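Local coordinates for protein novel Thermotoga maritima enzyme TM1112 (Thermotoga maritima, PDB 1O5U) that is of unknown function but adopts the cupin fold and is probably an enzyme, belonging to the DUF861 family, at residues E31-W36 with N50-I55; Y70-E73 with L77-F80. One frame throughout, in Å; residues are numbered along the deposited sequence.

Contact 1 (E31-W36 with N50-I55); sequences EKWPIW and NETCYI
Trp33 and Thr52 meet because of how each is turned about its first torsion. In Trp33, CG stands anti to the carbonyl carbon (chi1 -66°), and chi2 near zero puts CD1 on the side of CA and sends the six-membered ring away from its own backbone, toward strand 51-55. In Thr52, with chi1 -61°, CG2 lies anti to the backbone N and is the branch presented to the indole, while OG1 takes the position beside N and makes a weak hydrogen bond to Thr79 OG1. The methyl comes to the far end of the benzo ring, Thr52 CG2 lying 3.7 Å from Trp33 CH2 and 3.9 Å from Trp33 CZ3. Thr52 CB follows at 4.0 Å from Trp33 CH2, so methyl and methine lie against that corner, crossing the indole obliquely rather than flat on it. Past the methyl, Thr52 O lies 3.5 Å from Trp33 CZ3, also oblique to the ring. Farther along the strand, Tyr54 N lies near the ring plane at the edge, 4.4 Å from Trp33 CZ3. The indole also touches Leu28 of helix 22-28. Cutting Trp33 back to an alanine removes the indole, which would probably strip the Thr52 methyl and Leu28 of their aromatic neighbour and leave a gap between helix and strand. A loop indole thus packs on the outward side of the cupin sheet, Cys53 pointing away from it. Tyr54 packs on Leu25 of the same helix, while strand 93-100 lies between 35-38 and 51-55, pairing with both.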
ATOM      1  N   GLU A  31      -0.708  -7.484  12.158  1.00 41.92           N
ATOM      2  CA  GLU A  31      -0.410  -8.878  11.828  1.00 42.22           C
ATOM      3  C   GLU A  31      -1.659  -9.738  11.759  1.00 41.47           C
ATOM      4  O   GLU A  31      -1.618 -10.801  11.192  1.00 42.87           O
ATOM      5  CB  GLU A  31       0.615  -9.516  12.770  1.00 44.93           C
ATOM      6  CG  GLU A  31       0.066  -9.984  14.097  1.00 46.64           C
ATOM      7  CD  GLU A  31      -0.363  -8.854  15.031  1.00 50.99           C
ATOM      8  OE1 GLU A  31      -0.207  -7.684  14.677  1.00 54.43           O
ATOM      9  OE2 GLU A  31      -0.828  -9.149  16.150  1.00 51.03           O
ATOM     10  N   LYS A  32      -2.784  -9.232  12.279  1.00 39.55           N
ATOM     11  CA  LYS A  32      -4.065  -9.898  12.112  1.00 38.85           C
ATOM     12  C   LYS A  32      -4.812  -9.539  10.831  1.00 37.96           C
ATOM     13  O   LYS A  32      -5.868 -10.091  10.586  1.00 39.19           O
ATOM     14  CB  LYS A  32      -4.952  -9.603  13.314  1.00 37.75           C
ATOM     15  CG  LYS A  32      -4.304 -10.066  14.607  1.00 39.12           C
ATOM     16  CD  LYS A  32      -5.183  -9.843  15.775  1.00 38.49           C
ATOM     17  CE  LYS A  32      -4.656 -10.552  17.004  1.00 38.78           C
ATOM     18  NZ  LYS A  32      -5.428 -10.236  18.262  1.00 37.50           N
ATOM     19  N   TRP A  33      -4.299  -8.586  10.063  1.00 36.81           N
ATOM     20  CA  TRP A  33      -4.931  -8.184   8.843  1.00 37.05           C
ATOM     21  C   TRP A  33      -4.636  -9.231   7.781  1.00 36.81           C
ATOM     22  O   TRP A  33      -3.525  -9.783   7.775  1.00 37.07           O
ATOM     23  CB  TRP A  33      -4.381  -6.856   8.374  1.00 37.48           C
ATOM     24  CG  TRP A  33      -4.669  -5.641   9.247  1.00 37.16           C
ATOM     25  CD1 TRP A  33      -5.412  -5.568  10.348  1.00 37.00           C
ATOM     26  CD2 TRP A  33      -4.197  -4.312   8.984  1.00 35.06           C
ATOM     27  NE1 TRP A  33      -5.423  -4.280  10.846  1.00 38.42           N
ATOM     28  CE2 TRP A  33      -4.673  -3.485  10.019  1.00 36.68           C
ATOM     29  CE3 TRP A  33      -3.376  -3.759   8.000  1.00 38.20           C
ATOM     30  CZ2 TRP A  33      -4.407  -2.109  10.065  1.00 37.00           C
ATOM     31  CZ3 TRP A  33      -3.129  -2.384   8.021  1.00 38.07           C
ATOM     32  CH2 TRP A  33      -3.615  -1.589   9.066  1.00 36.86           C
ATOM     33  N   PRO A  34      -5.534  -9.433   6.819  1.00 37.19           N
ATOM     34  CA  PRO A  34      -5.224 -10.319   5.676  1.00 36.43           C
ATOM     35  C   PRO A  34      -3.964  -9.929   4.915  1.00 37.10           C
ATOM     36  O   PRO A  34      -3.566  -8.748   4.924  1.00 36.65           O
ATOM     37  CB  PRO A  34      -6.439 -10.151   4.752  1.00 38.34           C
ATOM     38  CG  PRO A  34      -7.093  -8.875   5.204  1.00 38.03           C
ATOM     39  CD  PRO A  34      -6.854  -8.787   6.666  1.00 37.03           C
ATOM     40  N   ILE A  35      -3.398 -10.902   4.205  1.00 35.55           N
ATOM     41  CA  ILE A  35      -2.155 -10.736   3.472  1.00 36.23           C
ATOM     42  C   ILE A  35      -2.465 -10.841   1.989  1.00 35.10           C
ATOM     43  O   ILE A  35      -3.233 -11.708   1.560  1.00 34.68           O
ATOM     44  CB  ILE A  35      -1.115 -11.794   3.915  1.00 36.81           C
ATOM     45  CG1 ILE A  35      -0.623 -11.500   5.349  1.00 36.50           C
ATOM     46  CG2 ILE A  35       0.121 -11.706   2.979  1.00 36.97           C
ATOM     47  CD1 ILE A  35       0.198 -12.648   6.007  1.00 38.20           C
ATOM     48  N   TRP A  36      -1.830  -9.973   1.214  1.00 34.39           N
ATOM     49  CA  TRP A  36      -1.910  -9.918  -0.244  1.00 35.63           C
ATOM     50  C   TRP A  36      -0.479  -9.883  -0.794  1.00 34.96           C
ATOM     51  O   TRP A  36       0.415  -9.232  -0.239  1.00 35.67           O
ATOM     52  CB  TRP A  36      -2.629  -8.670  -0.675  1.00 35.85           C
ATOM     53  CG  TRP A  36      -2.789  -8.452  -2.153  1.00 35.84           C
ATOM     54  CD1 TRP A  36      -3.788  -8.894  -2.921  1.00 39.99           C
ATOM     55  CD2 TRP A  36      -1.998  -7.597  -2.974  1.00 38.33           C
ATOM     56  NE1 TRP A  36      -3.649  -8.418  -4.204  1.00 38.57           N
ATOM     57  CE2 TRP A  36      -2.544  -7.626  -4.262  1.00 35.78           C
ATOM     58  CE3 TRP A  36      -0.864  -6.829  -2.758  1.00 39.18           C
ATOM     59  CZ2 TRP A  36      -2.026  -6.900  -5.301  1.00 37.45           C
ATOM     60  CZ3 TRP A  36      -0.331  -6.125  -3.799  1.00 39.14           C
ATOM     61  CH2 TRP A  36      -0.922  -6.161  -5.066  1.00 37.88           C
ATOM     62  N   ASN A  50     -11.550   3.103   1.446  1.00 39.86           N
ATOM     63  CA  ASN A  50     -10.263   3.462   2.028  1.00 39.79           C
ATOM     64  C   ASN A  50      -9.508   2.172   2.289  1.00 39.28           C
ATOM     65  O   ASN A  50     -10.097   1.128   2.487  1.00 38.68           O
ATOM     66  CB  ASN A  50     -10.434   4.229   3.349  1.00 39.97           C
ATOM     67  CG  ASN A  50     -11.088   5.574   3.185  1.00 40.11           C
ATOM     68  OD1 ASN A  50     -10.701   6.390   2.344  1.00 38.43           O
ATOM     69  ND2 ASN A  50     -12.079   5.849   4.041  1.00 41.50           N
ATOM     70  N   GLU A  51      -8.185   2.231   2.238  1.00 40.04           N
ATOM     71  CA  GLU A  51      -7.355   1.070   2.478  1.00 40.03           C
ATOM     72  C   GLU A  51      -5.993   1.441   3.099  1.00 38.71           C
ATOM     73  O   GLU A  51      -5.336   2.394   2.668  1.00 38.39           O
ATOM     74  CB  GLU A  51      -7.121   0.325   1.151  1.00 41.13           C
ATOM     75  CG  GLU A  51      -6.374  -0.962   1.384  1.00 41.83           C
ATOM     76  CD  GLU A  51      -6.566  -1.943   0.252  1.00 45.87           C
ATOM     77  OE1 GLU A  51      -6.819  -1.459  -0.863  1.00 51.86           O
ATOM     78  OE2 GLU A  51      -6.522  -3.181   0.512  1.00 51.77           O
ATOM     79  N   THR A  52      -5.631   0.734   4.161  1.00 37.40           N
ATOM     80  CA  THR A  52      -4.322   0.862   4.787  1.00 37.97           C
ATOM     81  C   THR A  52      -3.574  -0.420   4.587  1.00 37.97           C
ATOM     82  O   THR A  52      -4.163  -1.479   4.806  1.00 38.41           O
ATOM     83  CB  THR A  52      -4.495   1.147   6.293  1.00 38.74           C
ATOM     84  OG1 THR A  52      -5.220   2.381   6.432  1.00 40.55           O
ATOM     85  CG2 THR A  52      -3.142   1.387   6.979  1.00 39.09           C
ATOM     86  N   CYS A  53      -2.307  -0.324   4.163  1.00 37.28           N
ATOM     87  CA  CYS A  53      -1.439  -1.464   3.805  1.00 38.35           C
ATOM     88  C   CYS A  53      -0.164  -1.287   4.619  1.00 38.22           C
ATOM     89  O   CYS A  53       0.360  -0.173   4.699  1.00 38.92           O
ATOM     90  CB  CYS A  53      -1.089  -1.402   2.270  1.00 37.71           C
ATOM     91  SG  CYS A  53      -2.677  -1.656   1.365  1.00 44.08           S
ATOM     92  N   TYR A  54       0.302  -2.361   5.233  1.00 38.09           N
ATOM     93  CA  TYR A  54       1.646  -2.430   5.796  1.00 37.76           C
ATOM     94  C   TYR A  54       2.515  -3.363   4.923  1.00 38.38           C
ATOM     95  O   TYR A  54       2.203  -4.526   4.750  1.00 37.27           O
ATOM     96  CB  TYR A  54       1.633  -2.903   7.251  1.00 38.35           C
ATOM     97  CG  TYR A  54       3.012  -2.926   7.858  1.00 38.59           C
ATOM     98  CD1 TYR A  54       3.659  -4.134   8.151  1.00 40.21           C
ATOM     99  CD2 TYR A  54       3.742  -1.736   8.009  1.00 38.23           C
ATOM    100  CE1 TYR A  54       4.915  -4.148   8.664  1.00 40.79           C
ATOM    101  CE2 TYR A  54       5.038  -1.765   8.476  1.00 39.75           C
ATOM    102  CZ  TYR A  54       5.601  -2.952   8.826  1.00 39.37           C
ATOM    103  OH  TYR A  54       6.887  -2.954   9.334  1.00 41.19           O
ATOM    104  N   ILE A  55       3.591  -2.834   4.385  1.00 37.50           N
ATOM    105  CA  ILE A  55       4.447  -3.581   3.442  1.00 38.09           C
ATOM    106  C   ILE A  55       5.499  -4.436   4.164  1.00 39.18           C
ATOM    107  O   ILE A  55       6.424  -3.928   4.861  1.00 37.37           O
ATOM    108  CB  ILE A  55       5.130  -2.630   2.407  1.00 38.10           C
ATOM    109  CG1 ILE A  55       4.177  -1.628   1.796  1.00 37.32           C
ATOM    110  CG2 ILE A  55       5.857  -3.397   1.316  1.00 38.51           C
ATOM    111  CD1 ILE A  55       2.953  -2.209   1.164  1.00 38.09           C
TER

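Contact 2 (Y70-E73 with L77-F80)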
ATOM      1  N   TYR A  70       4.611   8.103  -6.357  1.00 36.15           N
ATOM      2  CA  TYR A  70       5.014   7.686  -5.018  1.00 36.36           C
ATOM      3  C   TYR A  70       5.728   6.349  -5.177  1.00 37.14           C
ATOM      4  O   TYR A  70       5.483   5.619  -6.150  1.00 37.57           O
ATOM      5  CB  TYR A  70       3.767   7.404  -4.194  1.00 37.25           C
ATOM      6  CG  TYR A  70       2.847   8.565  -4.035  1.00 36.82           C
ATOM      7  CD1 TYR A  70       3.069   9.555  -3.059  1.00 37.52           C
ATOM      8  CD2 TYR A  70       1.776   8.725  -4.897  1.00 38.95           C
ATOM      9  CE1 TYR A  70       2.176  10.653  -2.939  1.00 36.47           C
ATOM     10  CE2 TYR A  70       0.926   9.817  -4.790  1.00 38.46           C
ATOM     11  CZ  TYR A  70       1.144  10.776  -3.827  1.00 37.58           C
ATOM     12  OH  TYR A  70       0.264  11.822  -3.755  1.00 38.20           O
ATOM     13  N   VAL A  71       6.622   6.061  -4.250  1.00 36.47           N
ATOM     14  CA  VAL A  71       7.215   4.748  -4.128  1.00 38.33           C
ATOM     15  C   VAL A  71       6.846   4.263  -2.737  1.00 38.69           C
ATOM     16  O   VAL A  71       6.936   5.032  -1.705  1.00 37.08           O
ATOM     17  CB  VAL A  71       8.751   4.827  -4.293  1.00 39.20           C
ATOM     18  CG1 VAL A  71       9.446   3.519  -3.860  1.00 42.58           C
ATOM     19  CG2 VAL A  71       9.073   5.132  -5.722  1.00 42.64           C
ATOM     20  N   ILE A  72       6.474   3.002  -2.681  1.00 39.38           N
ATOM     21  CA  ILE A  72       6.238   2.343  -1.390  1.00 40.64           C
ATOM     22  C   ILE A  72       7.087   1.107  -1.314  1.00 39.32           C
ATOM     23  O   ILE A  72       7.324   0.447  -2.321  1.00 38.01           O
ATOM     24  CB  ILE A  72       4.777   2.020  -1.179  1.00 42.40           C
ATOM     25  CG1 ILE A  72       4.199   1.248  -2.338  1.00 45.51           C
ATOM     26  CG2 ILE A  72       3.980   3.309  -1.039  1.00 44.25           C
ATOM     27  CD1 ILE A  72       2.691   0.904  -2.159  1.00 46.92           C
ATOM     28  N   GLU A  73       7.612   0.854  -0.142  1.00 38.76           N
ATOM     29  CA  GLU A  73       8.554  -0.244   0.009  1.00 40.65           C
ATOM     30  C   GLU A  73       8.495  -0.826   1.388  1.00 39.24           C
ATOM     31  O   GLU A  73       7.684  -0.363   2.222  1.00 35.60           O
ATOM     32  CB  GLU A  73       9.947   0.161  -0.426  1.00 42.15           C
ATOM     33  CG  GLU A  73      10.558   1.259   0.319  1.00 47.83           C
ATOM     34  CD  GLU A  73      11.734   1.914  -0.425  1.00 48.44           C
ATOM     35  OE1 GLU A  73      12.071   1.676  -1.672  1.00 54.39           O
ATOM     36  OE2 GLU A  73      12.305   2.692   0.306  1.00 52.32           O
ATOM     37  N   LEU A  77       3.868   2.047   6.011  1.00 35.84           N
ATOM     38  CA  LEU A  77       2.437   2.034   6.292  1.00 35.52           C
ATOM     39  C   LEU A  77       1.841   3.046   5.337  1.00 36.90           C
ATOM     40  O   LEU A  77       2.155   4.238   5.397  1.00 36.73           O
ATOM     41  CB  LEU A  77       2.174   2.437   7.694  1.00 36.01           C
ATOM     42  CG  LEU A  77       0.714   2.304   8.154  1.00 35.03           C
ATOM     43  CD1 LEU A  77       0.265   0.837   8.242  1.00 35.70           C
ATOM     44  CD2 LEU A  77       0.580   2.975   9.488  1.00 36.03           C
ATOM     45  N   VAL A  78       0.951   2.576   4.466  1.00 36.37           N
ATOM     46  CA  VAL A  78       0.406   3.391   3.372  1.00 37.06           C
ATOM     47  C   VAL A  78      -1.109   3.432   3.442  1.00 37.95           C
ATOM     48  O   VAL A  78      -1.733   2.412   3.718  1.00 37.52           O
ATOM     49  CB  VAL A  78       0.798   2.833   1.991  1.00 38.89           C
ATOM     50  CG1 VAL A  78       0.337   3.801   0.911  1.00 38.23           C
ATOM     51  CG2 VAL A  78       2.280   2.531   1.975  1.00 43.80           C
ATOM     52  N   THR A  79      -1.710   4.624   3.250  1.00 37.37           N
ATOM     53  CA  THR A  79      -3.164   4.746   3.232  1.00 37.36           C
ATOM     54  C   THR A  79      -3.613   5.315   1.906  1.00 36.96           C
ATOM     55  O   THR A  79      -3.190   6.408   1.523  1.00 35.68           O
ATOM     56  CB  THR A  79      -3.666   5.598   4.406  1.00 38.87           C
ATOM     57  OG1 THR A  79      -3.246   4.991   5.636  1.00 42.33           O
ATOM     58  CG2 THR A  79      -5.203   5.614   4.475  1.00 38.97           C
ATOM     59  N   PHE A  80      -4.486   4.559   1.229  1.00 35.93           N
ATOM     60  CA  PHE A  80      -5.083   4.939  -0.038  1.00 36.25           C
ATOM     61  C   PHE A  80      -6.524   5.380   0.252  1.00 36.65           C
ATOM     62  O   PHE A  80      -7.213   4.647   0.940  1.00 37.36           O
ATOM     63  CB  PHE A  80      -5.121   3.731  -0.956  1.00 36.13           C
ATOM     64  CG  PHE A  80      -3.783   3.191  -1.293  1.00 36.64           C
ATOM     65  CD1 PHE A  80      -3.250   2.118  -0.590  1.00 37.59           C
ATOM     66  CD2 PHE A  80      -3.025   3.760  -2.298  1.00 36.50           C
ATOM     67  CE1 PHE A  80      -1.997   1.611  -0.926  1.00 37.86           C
ATOM     68  CE2 PHE A  80      -1.747   3.271  -2.605  1.00 36.13           C
ATOM     69  CZ  PHE A  80      -1.255   2.203  -1.899  1.00 36.23           C
TER
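Ile72 reaches from strand 69-73 to strand 77-80 and can be followed outward from its CB. That atom already lies 4.1 Å from Val78 CG2. At CB the side chain divides. The short branch, Ile72 CG2, makes the tightest approach of the contact, 3.5 Å to Val78 CG2, and has Val78 CG1 as a second neighbour at 4.2 Å. The long branch leaves through CG1, which sits between the backbone N and the carbonyl carbon (chi1 52°), and then runs fully extended (chi2 -180°). Its tip, CD1, arrives near the ring plane at the edge of Phe80, 4.2 Å from Phe80 CZ. One isoleucine thus serves two partners, a methyl against a methyl and a methyl against an aromatic rim. The two partners also touch one another: Val78 CG1 lies 3.5 Å above one face of the Phe80 ring, offset toward the rim. All three side chains are buried and apolar and meet between the two facing sheets of the cupin β-barrel. Ile17 of strand 16-18 touches both Ile72 and Val78, Val60 of strand 58-64 lies against Ile72, and Tyr47 stacks on Phe80.

The two contacts follow one another along the chain, 31-36 with 50-55 closing before 70-73 with 77-80 opens, and their centres lie 12 Å apart. Both reach one antiparallel sheet, in which strands 51-55 and 77-80 are neighbours joined by probable backbone hydrogen bonds from Phe80 N to Glu51 O and from Val78 N to Cys53 O. Contact 1 works on the outer side of this sheet, toward helix 22-28, whereas contact 2 lies in the interior and bridges it to the opposing sheet through strand 69-73. The Cys53 side chain lies about 3 Å, and that of Phe80 about 5 Å, from a bound unidentified molecule, probably picked up in crystallisation, which may nonetheless mark a pocket in the barrel.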